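Long-range contacts in listeriolysin O (Listeria monocytogenes, PDB 4CDB), which binds cholesterol-containing host membranes, changes conformation and assembles into an oligomeric pore that lyses the cell: residues K65-I70 / N365-E370; S117-G122 / Y217-V222; Y389-N394 / I471-T476. All coordinates share one frame; numbering follows the deposited sequence.

Contact 1 (K65-I70 / N365-E370); sequences KKKKSI and NSEYIE. With NA (sodium ion), chain K.
Lys68 lays its CB over one face of the Tyr368 ring, 3.7 Å from the ring centroid and 23° off the normal, a CH-pi contact displaced toward the hydroxyl-bearing rim. The ring reaches this place because Tyr368 CG stands between its N and carbonyl carbon (chi1 65°), which turns the phenol back beneath the neighbouring strand. Lys68, bent along its chain, sets CG against CB of Glu370. Next along the same face, Ile70 CG2 packs on Ser366 CB at 3.7 Å. Helix 176-183, part of a segment that forms a transmembrane beta element in the pore, closes this end in the soluble toxin: Ile70 and Ser366 both touch Ala181, and Ser366 OG is hydrogen-bonded to Ser177. The phenol oxygen binds a sodium ion, Tyr368 OH to sodium 2.8 Å, at a site completed by Glu171 and Gln178. A water donates to Ser69 O at 3.0 Å and to Tyr368 OH at 3.2 Å, tying the ring's polar end back to the opposite backbone.

The two strands run antiparallel, their short axes 154° apart, in the long mixed sheet whose strands run from the elongated middle of the toxin down into its C-terminal sandwich. Six backbone hydrogen bonds join them, with Lys68 and Tyr368 exchanging a pair in which Lys68 N lies 2.8 Å from Tyr368 O.

The face bearing Lys67, Ser69, Glu367 and Ile369 is looser, with Lys67 and Ser69 exposed. Lys67, extended throughout, brings CE within 3.3 Å of Glu367 OE1, yet its NZ makes only a long salt bridge of 3.6 Å to that oxygen, which also accepts a hydrogen bond from Val45 N. Lys65, by contrast, is held: its CB rests on Ile369 CG2, and NZ bonds to Ser202 O and Thr371 OG1.

Contact 2 (S117-G122 / Y217-V222); sequences SIDLPG and YYNVNV
At one end of a two-strand antiparallel pairing in the toxin's large curved sheet, Ser117 and Ile118 line up with Asn221 and Val220, and Asp119 carries the pairing on to Asn219 where strand 114-118 has given out. The partner strand, 207-222, also pairs with strand 252-260, where Tyr217 and Tyr218 both face Tyr260 in a classic beta bulge.

Ser117 and Asn221 exchange backbone hydrogen bonds, with Ser117 N 3.0 Å from Asn221 O. Beyond them Asp119 N still reaches Asn219 O, but at 3.2 Å and with a bent N-H...O angle of 137°. The return bond comes from the side chain: Asp119 OD1 accepts Asn219 N at 2.6 Å, a short and nearly straight contact that meets the oxygen from above the carboxylate plane. Asp119 OD2 takes Asn219 ND2 at 3.2 Å on its syn side but tilted well out of the carboxylate plane, the carboxylate and amide planes being steeply inclined, 78° apart. A chi1 of 66° folds the Asp119 carboxylate over the chain toward Asn219. Its own carbonyl is turned to a water that donates to both Asp119 O and Tyr217 O.

The apolar face lies under helix 137-152. Ile118 CD1 touches Tyr218 CD1 at 3.6 Å, approaching the ring obliquely, while its CG1 meets Val220 CG2 at 3.9 Å. Leu120 brings CD2 to within 3.8 Å of Tyr218 CB. Val148 of the helix touches both Ile118 and Tyr218.

With both carboxylate oxygens of Asp119 holding N-H groups of Asn219, one residue stands in for the missing strand carbonyl and also gives the partner's side-chain amide an acceptor; this double donation would be expected to favour the charged form of the aspartate.

Contact 3 (Y389-N394 / I471-T476); sequences YVAQFN and ISIWGT
Tyr389, just ahead of strand 391-402, reaches across to the facing strand and gives its hydroxyl hydrogen to the carbonyl of Trp474, with Tyr389 OH 2.9 Å from Trp474 O. The two segments belong to opposite sheets of the C-terminal beta sandwich, and this is a contact between layers: the backbones of Ala391 and Ile473 stay 9.0 Å apart at their CA atoms, and side chains bridge the distance.

The hydroxyl meets Trp474 O from above the carbonyl plane, 44° out of it, instead of along a lone pair. The same hydroxyl oxygen lies 3.6 Å from Ile473 CB, and along the ring edge Tyr389 CD2 comes to 3.5 Å from Thr476 O. Apolar contact centres on one methyl group. Ile473 CD1 sits 3.8 Å from Ala391 CB and 3.6 Å from Phe393 CZ, and also lies at the edge of the Tyr389 ring, nearest CE1. The extended chi2 of Ile473 (174°) carries CD1 inward, while Phe393 comes from the opposite direction to meet it obliquely.

In the next shell, Ile383 of strand 362-385 touches Phe393, and the ring of His385 lies against that of Tyr389, nearly parallel to it. Strand 436-449 supports the first segment from the side: Val390 is bonded through the backbone to Cys446, and Tyr389 touches Glu445, two residues of the conserved undecapeptide. Tyr389 also touches Thr477, which with Leu478 forms the cholesterol-binding motif directly after the second segment. The contact therefore lies where the loops of the membrane-binding end leave the sandwich. Between Trp474 and Thr476, whose carbonyl oxygens lie at the edge of the Tyr389 ring, the chain passes through Gly475 at a positive phi of 88°, and Gly475 O lies 3.8 Å from Tyr389 CE2.

Contacts 1 and 3 reach the same mixed sheet, through the neighbouring strands 362-385 and 468-475, yet their centres are 55 Å apart. Contact 1 pairs strands within that sheet; contact 3 joins it to the facing layer of the sandwich, through side chains of 389-394 that meet both side chain and backbone of 471-476. Contact 2, nested in the chain loop that contact 1 closes, lies in a separate antiparallel sheet, its centre 82 Å from that of contact 3. It is the most buried, whereas contacts 1 and 3 are partly open. Charged lysines and a sodium ion mark contact 1, an aspartate-asparagine pair contact 2, and methyl and aromatic groups with one tyrosine hydroxyl bond contact 3.

Contact 1 (K65-I70 / N365-E370)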
loop_
_atom_site.group_PDB
_atom_site.type_symbol
_atom_site.label_atom_id
_atom_site.label_comp_id
_atom_site.label_asym_id
_atom_site.label_seq_id
_atom_site.Cartn_x
_atom_site.Cartn_y
_atom_site.Cartn_z
ATOM N N LYS A 65 -16.269 -10.594 0.003
ATOM C CA LYS A 65 -15.272 -10.442 -1.051
ATOM C C LYS A 65 -15.837 -9.635 -2.217
ATOM O O LYS A 65 -16.996 -9.810 -2.598
ATOM C CB LYS A 65 -14.789 -11.812 -1.538
ATOM C CG LYS A 65 -14.073 -12.635 -0.481
ATOM C CD LYS A 65 -13.603 -13.968 -1.041
ATOM C CE LYS A 65 -12.902 -14.801 0.019
ATOM N NZ LYS A 65 -11.710 -14.107 0.580
ATOM N N LYS A 66 -15.015 -8.748 -2.770
ATOM C CA LYS A 66 -15.412 -7.939 -3.917
ATOM C C LYS A 66 -14.301 -7.892 -4.963
ATOM O O LYS A 66 -13.117 -7.836 -4.626
ATOM C CB LYS A 66 -15.786 -6.520 -3.478
ATOM C CG LYS A 66 -16.309 -5.639 -4.612
ATOM C CD LYS A 66 -16.301 -4.155 -4.253
ATOM C CE LYS A 66 -17.564 -3.727 -3.520
ATOM N NZ LYS A 66 -17.613 -4.214 -2.114
ATOM N N LYS A 67 -14.691 -7.922 -6.232
ATOM C CA LYS A 67 -13.736 -7.812 -7.325
ATOM C C LYS A 67 -13.351 -6.351 -7.536
ATOM O O LYS A 67 -14.218 -5.493 -7.714
ATOM C CB LYS A 67 -14.333 -8.383 -8.609
ATOM C CG LYS A 67 -13.430 -8.264 -9.822
ATOM C CD LYS A 67 -14.147 -8.709 -11.083
ATOM C CE LYS A 67 -13.265 -8.535 -12.307
ATOM N NZ LYS A 67 -13.991 -8.860 -13.566
ATOM N N LYS A 68 -12.052 -6.068 -7.505
ATOM C CA LYS A 68 -11.557 -4.710 -7.710
ATOM C C LYS A 68 -10.547 -4.645 -8.853
ATOM O O LYS A 68 -9.969 -5.659 -9.244
ATOM C CB LYS A 68 -10.920 -4.170 -6.427
ATOM C CG LYS A 68 -11.835 -4.192 -5.213
ATOM C CD LYS A 68 -13.050 -3.301 -5.412
ATOM C CE LYS A 68 -12.888 -1.960 -4.709
ATOM N NZ LYS A 68 -11.728 -1.181 -5.225
ATOM N N SER A 69 -10.339 -3.446 -9.386
ATOM C CA SER A 69 -9.355 -3.236 -10.440
ATOM C C SER A 69 -8.388 -2.119 -10.082
ATOM O O SER A 69 -8.800 -1.049 -9.630
ATOM C CB SER A 69 -10.040 -2.903 -11.767
ATOM O OG SER A 69 -10.682 -4.039 -12.314
ATOM N N ILE A 70 -7.100 -2.373 -10.282
ATOM C CA ILE A 70 -6.096 -1.327 -10.160
ATOM C C ILE A 70 -5.476 -1.052 -11.532
ATOM O O ILE A 70 -4.757 -1.884 -12.088
ATOM C CB ILE A 70 -5.029 -1.642 -9.070
ATOM C CG1 ILE A 70 -3.926 -0.581 -9.074
ATOM C CG2 ILE A 70 -4.443 -3.038 -9.247
ATOM C CD1 ILE A 70 -2.958 -0.696 -7.912
ATOM N N ASN A 365 -2.356 -2.748 -15.361
ATOM C CA ASN A 365 -3.738 -3.104 -15.064
ATOM C C ASN A 365 -3.805 -4.465 -14.377
ATOM O O ASN A 365 -3.161 -5.423 -14.808
ATOM C CB ASN A 365 -4.603 -3.084 -16.327
ATOM C CG ASN A 365 -4.400 -4.307 -17.197
ATOM O OD1 ASN A 365 -5.303 -5.130 -17.346
ATOM N ND2 ASN A 365 -3.211 -4.433 -17.775
ATOM N N SER A 366 -4.572 -4.540 -13.297
ATOM C CA SER A 366 -4.674 -5.772 -12.527
ATOM C C SER A 366 -6.010 -5.871 -11.809
ATOM O O SER A 366 -6.510 -4.882 -11.270
ATOM C CB SER A 366 -3.533 -5.864 -11.511
ATOM O OG SER A 366 -3.659 -7.024 -10.707
ATOM N N GLU A 367 -6.586 -7.067 -11.807
ATOM C CA GLU A 367 -7.802 -7.325 -11.054
ATOM C C GLU A 367 -7.453 -8.127 -9.811
ATOM O O GLU A 367 -6.549 -8.963 -9.839
ATOM C CB GLU A 367 -8.815 -8.092 -11.905
ATOM C CG GLU A 367 -9.285 -7.349 -13.141
ATOM C CD GLU A 367 -10.236 -8.173 -13.986
ATOM O OE1 GLU A 367 -10.409 -9.374 -13.688
ATOM O OE2 GLU A 367 -10.812 -7.620 -14.945
ATOM N N TYR A 368 -8.166 -7.865 -8.721
ATOM C CA TYR A 368 -7.920 -8.570 -7.469
ATOM C C TYR A 368 -9.182 -8.689 -6.620
ATOM O O TYR A 368 -10.147 -7.947 -6.807
ATOM C CB TYR A 368 -6.800 -7.888 -6.676
ATOM C CG TYR A 368 -7.122 -6.489 -6.197
ATOM C CD1 TYR A 368 -6.908 -5.386 -7.014
ATOM C CD2 TYR A 368 -7.627 -6.272 -4.921
ATOM C CE1 TYR A 368 -7.198 -4.104 -6.574
ATOM C CE2 TYR A 368 -7.920 -4.999 -4.475
ATOM C CZ TYR A 368 -7.702 -3.918 -5.304
ATOM O OH TYR A 368 -7.996 -2.651 -4.856
ATOM N N ILE A 369 -9.167 -9.637 -5.689
ATOM C CA ILE A 369 -10.284 -9.822 -4.778
ATOM C C ILE A 369 -10.011 -9.113 -3.459
ATOM O O ILE A 369 -9.068 -9.453 -2.743
ATOM C CB ILE A 369 -10.551 -11.312 -4.507
ATOM C CG1 ILE A 369 -10.947 -12.026 -5.801
ATOM C CG2 ILE A 369 -11.631 -11.477 -3.453
ATOM C CD1 ILE A 369 -11.156 -13.519 -5.643
ATOM N N GLU A 370 -10.830 -8.115 -3.148
ATOM C CA GLU A 370 -10.715 -7.415 -1.876
ATOM C C GLU A 370 -11.535 -8.141 -0.816
ATOM O O GLU A 370 -12.751 -8.285 -0.951
ATOM C CB GLU A 370 -11.202 -5.973 -2.011
ATOM C CG GLU A 370 -11.103 -5.166 -0.727
ATOM C CD GLU A 370 -11.797 -3.822 -0.823
ATOM O OE1 GLU A 370 -13.021 -3.800 -1.072
ATOM O OE2 GLU A 370 -11.120 -2.789 -0.642
HETATM NA NA NA K . -5.637 -1.170 -4.655
HETATM O O HOH W 1 -8.607 -0.187 -6.766
#

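Contact 2 (S117-G122 / Y217-V222)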
loop_
_atom_site.group_PDB
_atom_site.type_symbol
_atom_site.label_atom_id
_atom_site.label_comp_id
_atom_site.label_asym_id
_atom_site.label_seq_id
_atom_site.Cartn_x
_atom_site.Cartn_y
_atom_site.Cartn_z
ATOM N N SER A 117 23.432 16.771 -15.296
ATOM C CA SER A 117 23.046 17.922 -14.491
ATOM C C SER A 117 22.387 17.477 -13.187
ATOM O O SER A 117 21.636 16.498 -13.166
ATOM C CB SER A 117 22.105 18.834 -15.278
ATOM O OG SER A 117 21.590 19.865 -14.459
ATOM N N ILE A 118 22.674 18.195 -12.104
ATOM C CA ILE A 118 22.149 17.847 -10.787
ATOM C C ILE A 118 21.261 18.973 -10.257
ATOM O O ILE A 118 21.487 20.145 -10.568
ATOM C CB ILE A 118 23.296 17.529 -9.794
ATOM C CG1 ILE A 118 22.776 16.757 -8.578
ATOM C CG2 ILE A 118 24.035 18.802 -9.374
ATOM C CD1 ILE A 118 23.876 16.129 -7.745
ATOM N N ASP A 119 20.253 18.621 -9.460
ATOM C CA ASP A 119 19.277 19.605 -8.996
ATOM C C ASP A 119 19.478 20.073 -7.550
ATOM O O ASP A 119 18.548 20.592 -6.929
ATOM C CB ASP A 119 17.855 19.068 -9.177
ATOM C CG ASP A 119 17.563 17.874 -8.287
ATOM O OD1 ASP A 119 18.523 17.255 -7.784
ATOM O OD2 ASP A 119 16.371 17.553 -8.094
ATOM N N LEU A 120 20.682 19.889 -7.017
ATOM C CA LEU A 120 20.978 20.334 -5.656
ATOM C C LEU A 120 20.882 21.857 -5.568
ATOM O O LEU A 120 21.273 22.562 -6.501
ATOM C CB LEU A 120 22.355 19.836 -5.202
ATOM C CG LEU A 120 22.418 18.375 -4.747
ATOM C CD1 LEU A 120 23.854 17.932 -4.521
ATOM C CD2 LEU A 120 21.598 18.185 -3.481
ATOM N N PRO A 121 20.347 22.368 -4.448
ATOM C CA PRO A 121 19.996 23.788 -4.320
ATOM C C PRO A 121 21.195 24.735 -4.318
ATOM O O PRO A 121 22.247 24.413 -3.765
ATOM C CB PRO A 121 19.283 23.845 -2.966
ATOM C CG PRO A 121 19.855 22.706 -2.195
ATOM C CD PRO A 121 20.067 21.620 -3.209
ATOM N N GLY A 122 21.025 25.897 -4.942
ATOM C CA GLY A 122 22.008 26.964 -4.862
ATOM C C GLY A 122 22.997 27.053 -6.010
ATOM O O GLY A 122 23.598 28.107 -6.228
ATOM N N TYR A 217 17.159 12.873 -2.232
ATOM C CA TYR A 217 18.086 13.949 -1.908
ATOM C C TYR A 217 18.411 14.799 -3.133
ATOM O O TYR A 217 18.574 16.017 -3.030
ATOM C CB TYR A 217 19.371 13.378 -1.307
ATOM C CG TYR A 217 19.145 12.567 -0.051
ATOM C CD1 TYR A 217 18.122 12.887 0.830
ATOM C CD2 TYR A 217 19.952 11.476 0.249
ATOM C CE1 TYR A 217 17.910 12.148 1.979
ATOM C CE2 TYR A 217 19.747 10.730 1.397
ATOM C CZ TYR A 217 18.725 11.071 2.258
ATOM O OH TYR A 217 18.517 10.331 3.400
ATOM N N TYR A 218 18.508 14.150 -4.289
ATOM C CA TYR A 218 18.791 14.849 -5.535
ATOM C C TYR A 218 18.480 13.994 -6.759
ATOM O O TYR A 218 18.410 12.765 -6.673
ATOM C CB TYR A 218 20.248 15.324 -5.580
ATOM C CG TYR A 218 21.272 14.226 -5.380
ATOM C CD1 TYR A 218 21.783 13.521 -6.461
ATOM C CD2 TYR A 218 21.734 13.903 -4.111
ATOM C CE1 TYR A 218 22.720 12.520 -6.284
ATOM C CE2 TYR A 218 22.670 12.905 -3.923
ATOM C CZ TYR A 218 23.161 12.217 -5.012
ATOM O OH TYR A 218 24.093 11.223 -4.827
ATOM N N ASN A 219 18.286 14.663 -7.891
ATOM C CA ASN A 219 18.115 13.996 -9.172
ATOM C C ASN A 219 19.223 14.393 -10.135
ATOM O O ASN A 219 19.604 15.564 -10.211
ATOM C CB ASN A 219 16.754 14.336 -9.784
ATOM C CG ASN A 219 15.599 13.813 -8.960
ATOM O OD1 ASN A 219 15.094 12.718 -9.206
ATOM N ND2 ASN A 219 15.173 14.593 -7.974
ATOM N N VAL A 220 19.743 13.412 -10.863
ATOM C CA VAL A 220 20.695 13.679 -11.928
ATOM C C VAL A 220 20.063 13.340 -13.273
ATOM O O VAL A 220 19.643 12.201 -13.503
ATOM C CB VAL A 220 22.002 12.880 -11.744
ATOM C CG1 VAL A 220 22.917 13.071 -12.948
ATOM C CG2 VAL A 220 22.706 13.299 -10.455
ATOM N N ASN A 221 19.985 14.335 -14.151
ATOM C CA ASN A 221 19.394 14.139 -15.471
ATOM C C ASN A 221 20.399 14.314 -16.616
ATOM O O ASN A 221 21.501 14.833 -16.418
ATOM C CB ASN A 221 18.183 15.054 -15.664
ATOM C CG ASN A 221 18.551 16.521 -15.639
ATOM O OD1 ASN A 221 19.615 16.896 -15.150
ATOM N ND2 ASN A 221 17.670 17.363 -16.166
ATOM N N VAL A 222 20.005 13.874 -17.809
ATOM C CA VAL A 222 20.878 13.887 -18.978
ATOM C C VAL A 222 20.297 14.790 -20.060
ATOM O O VAL A 222 19.079 14.930 -20.167
ATOM C CB VAL A 222 21.038 12.462 -19.553
ATOM C CG1 VAL A 222 22.133 12.417 -20.599
ATOM C CG2 VAL A 222 21.355 11.487 -18.443
HETATM O O HOH W 2 18.153 18.501 -4.456
#

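Contact 3 (Y389-N394 / I471-T476)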
loop_
_atom_site.group_PDB
_atom_site.type_symbol
_atom_site.label_atom_id
_atom_site.label_comp_id
_atom_site.label_asym_id
_atom_site.label_seq_id
_atom_site.Cartn_x
_atom_site.Cartn_y
_atom_site.Cartn_z
ATOM N N TYR A 389 -44.330 -11.169 43.401
ATOM C CA TYR A 389 -45.408 -11.564 42.501
ATOM C C TYR A 389 -45.005 -12.705 41.572
ATOM O O TYR A 389 -43.834 -13.084 41.510
ATOM C CB TYR A 389 -45.875 -10.363 41.672
ATOM C CG TYR A 389 -44.752 -9.529 41.078
ATOM C CD1 TYR A 389 -43.937 -10.035 40.071
ATOM C CD2 TYR A 389 -44.518 -8.232 41.514
ATOM C CE1 TYR A 389 -42.916 -9.276 39.521
ATOM C CE2 TYR A 389 -43.497 -7.461 40.970
ATOM C CZ TYR A 389 -42.700 -7.990 39.973
ATOM O OH TYR A 389 -41.685 -7.235 39.427
ATOM N N VAL A 390 -45.983 -13.250 40.854
ATOM C CA VAL A 390 -45.709 -14.228 39.812
ATOM C C VAL A 390 -45.388 -13.480 38.523
ATOM O O VAL A 390 -46.127 -12.577 38.127
ATOM C CB VAL A 390 -46.918 -15.154 39.559
ATOM C CG1 VAL A 390 -46.597 -16.143 38.454
ATOM C CG2 VAL A 390 -47.316 -15.887 40.834
ATOM N N ALA A 391 -44.286 -13.846 37.877
ATOM C CA ALA A 391 -43.874 -13.171 36.651
ATOM C C ALA A 391 -43.765 -14.132 35.470
ATOM O O ALA A 391 -43.469 -15.315 35.645
ATOM C CB ALA A 391 -42.552 -12.455 36.865
ATOM N N GLN A 392 -44.008 -13.613 34.269
ATOM C CA GLN A 392 -43.780 -14.368 33.043
ATOM C C GLN A 392 -42.997 -13.517 32.056
ATOM O O GLN A 392 -43.325 -12.352 31.835
ATOM C CB GLN A 392 -45.100 -14.819 32.411
ATOM C CG GLN A 392 -45.773 -15.983 33.123
ATOM C CD GLN A 392 -46.938 -16.563 32.335
ATOM O OE1 GLN A 392 -47.104 -16.278 31.149
ATOM N NE2 GLN A 392 -47.749 -17.381 32.995
ATOM N N PHE A 393 -41.963 -14.105 31.462
ATOM C CA PHE A 393 -41.125 -13.393 30.508
ATOM C C PHE A 393 -41.396 -13.847 29.084
ATOM O O PHE A 393 -41.809 -14.983 28.845
ATOM C CB PHE A 393 -39.643 -13.602 30.831
ATOM C CG PHE A 393 -39.254 -13.145 32.203
ATOM C CD1 PHE A 393 -39.353 -14.002 33.289
ATOM C CD2 PHE A 393 -38.788 -11.856 32.411
ATOM C CE1 PHE A 393 -38.998 -13.583 34.557
ATOM C CE2 PHE A 393 -38.430 -11.432 33.679
ATOM C CZ PHE A 393 -38.536 -12.298 34.751
ATOM N N ASN A 394 -41.169 -12.945 28.139
ATOM C CA ASN A 394 -41.166 -13.303 26.732
ATOM C C ASN A 394 -39.992 -12.633 26.030
ATOM O O ASN A 394 -40.030 -11.438 25.735
ATOM C CB ASN A 394 -42.485 -12.928 26.060
ATOM C CG ASN A 394 -42.630 -13.555 24.691
ATOM O OD1 ASN A 394 -42.088 -13.055 23.706
ATOM N ND2 ASN A 394 -43.360 -14.663 24.622
ATOM N N ILE A 471 -31.477 -7.517 32.847
ATOM C CA ILE A 471 -32.895 -7.245 33.036
ATOM C C ILE A 471 -33.302 -7.639 34.449
ATOM O O ILE A 471 -33.222 -8.810 34.824
ATOM C CB ILE A 471 -33.759 -8.032 32.032
ATOM C CG1 ILE A 471 -33.280 -7.775 30.603
ATOM C CG2 ILE A 471 -35.230 -7.669 32.186
ATOM C CD1 ILE A 471 -33.526 -6.361 30.125
ATOM N N SER A 472 -33.734 -6.661 35.238
ATOM C CA SER A 472 -34.155 -6.927 36.609
ATOM C C SER A 472 -35.567 -6.421 36.863
ATOM O O SER A 472 -35.944 -5.350 36.390
ATOM C CB SER A 472 -33.188 -6.281 37.603
ATOM O OG SER A 472 -31.876 -6.793 37.442
ATOM N N ILE A 473 -36.350 -7.202 37.600
ATOM C CA ILE A 473 -37.669 -6.761 38.036
ATOM C C ILE A 473 -37.834 -6.992 39.533
ATOM O O ILE A 473 -37.347 -7.985 40.075
ATOM C CB ILE A 473 -38.811 -7.470 37.273
ATOM C CG1 ILE A 473 -38.720 -8.989 37.437
ATOM C CG2 ILE A 473 -38.786 -7.090 35.804
ATOM C CD1 ILE A 473 -39.901 -9.745 36.840
ATOM N N TRP A 474 -38.512 -6.061 40.196
ATOM C CA TRP A 474 -38.774 -6.177 41.625
ATOM C C TRP A 474 -40.017 -5.380 42.002
ATOM O O TRP A 474 -40.840 -5.063 41.140
ATOM C CB TRP A 474 -37.559 -5.733 42.448
ATOM C CG TRP A 474 -37.195 -4.279 42.315
ATOM C CD1 TRP A 474 -37.505 -3.275 43.188
ATOM C CD2 TRP A 474 -36.439 -3.670 41.257
ATOM N NE1 TRP A 474 -36.995 -2.080 42.736
ATOM C CE2 TRP A 474 -36.336 -2.295 41.554
ATOM C CE3 TRP A 474 -35.842 -4.151 40.087
ATOM C CZ2 TRP A 474 -35.662 -1.396 40.722
ATOM C CZ3 TRP A 474 -35.172 -3.256 39.262
ATOM C CH2 TRP A 474 -35.089 -1.895 39.584
ATOM N N GLY A 475 -40.157 -5.062 43.285
ATOM C CA GLY A 475 -41.324 -4.338 43.750
ATOM C C GLY A 475 -42.469 -5.261 44.122
ATOM O O GLY A 475 -42.259 -6.441 44.410
ATOM N N THR A 476 -43.684 -4.722 44.110
ATOM C CA THR A 476 -44.862 -5.470 44.523
ATOM C C THR A 476 -45.869 -5.569 43.385
ATOM O O THR A 476 -45.635 -5.054 42.292
ATOM C CB THR A 476 -45.549 -4.810 45.734
ATOM O OG1 THR A 476 -45.974 -3.488 45.380
ATOM C CG2 THR A 476 -44.593 -4.733 46.916
#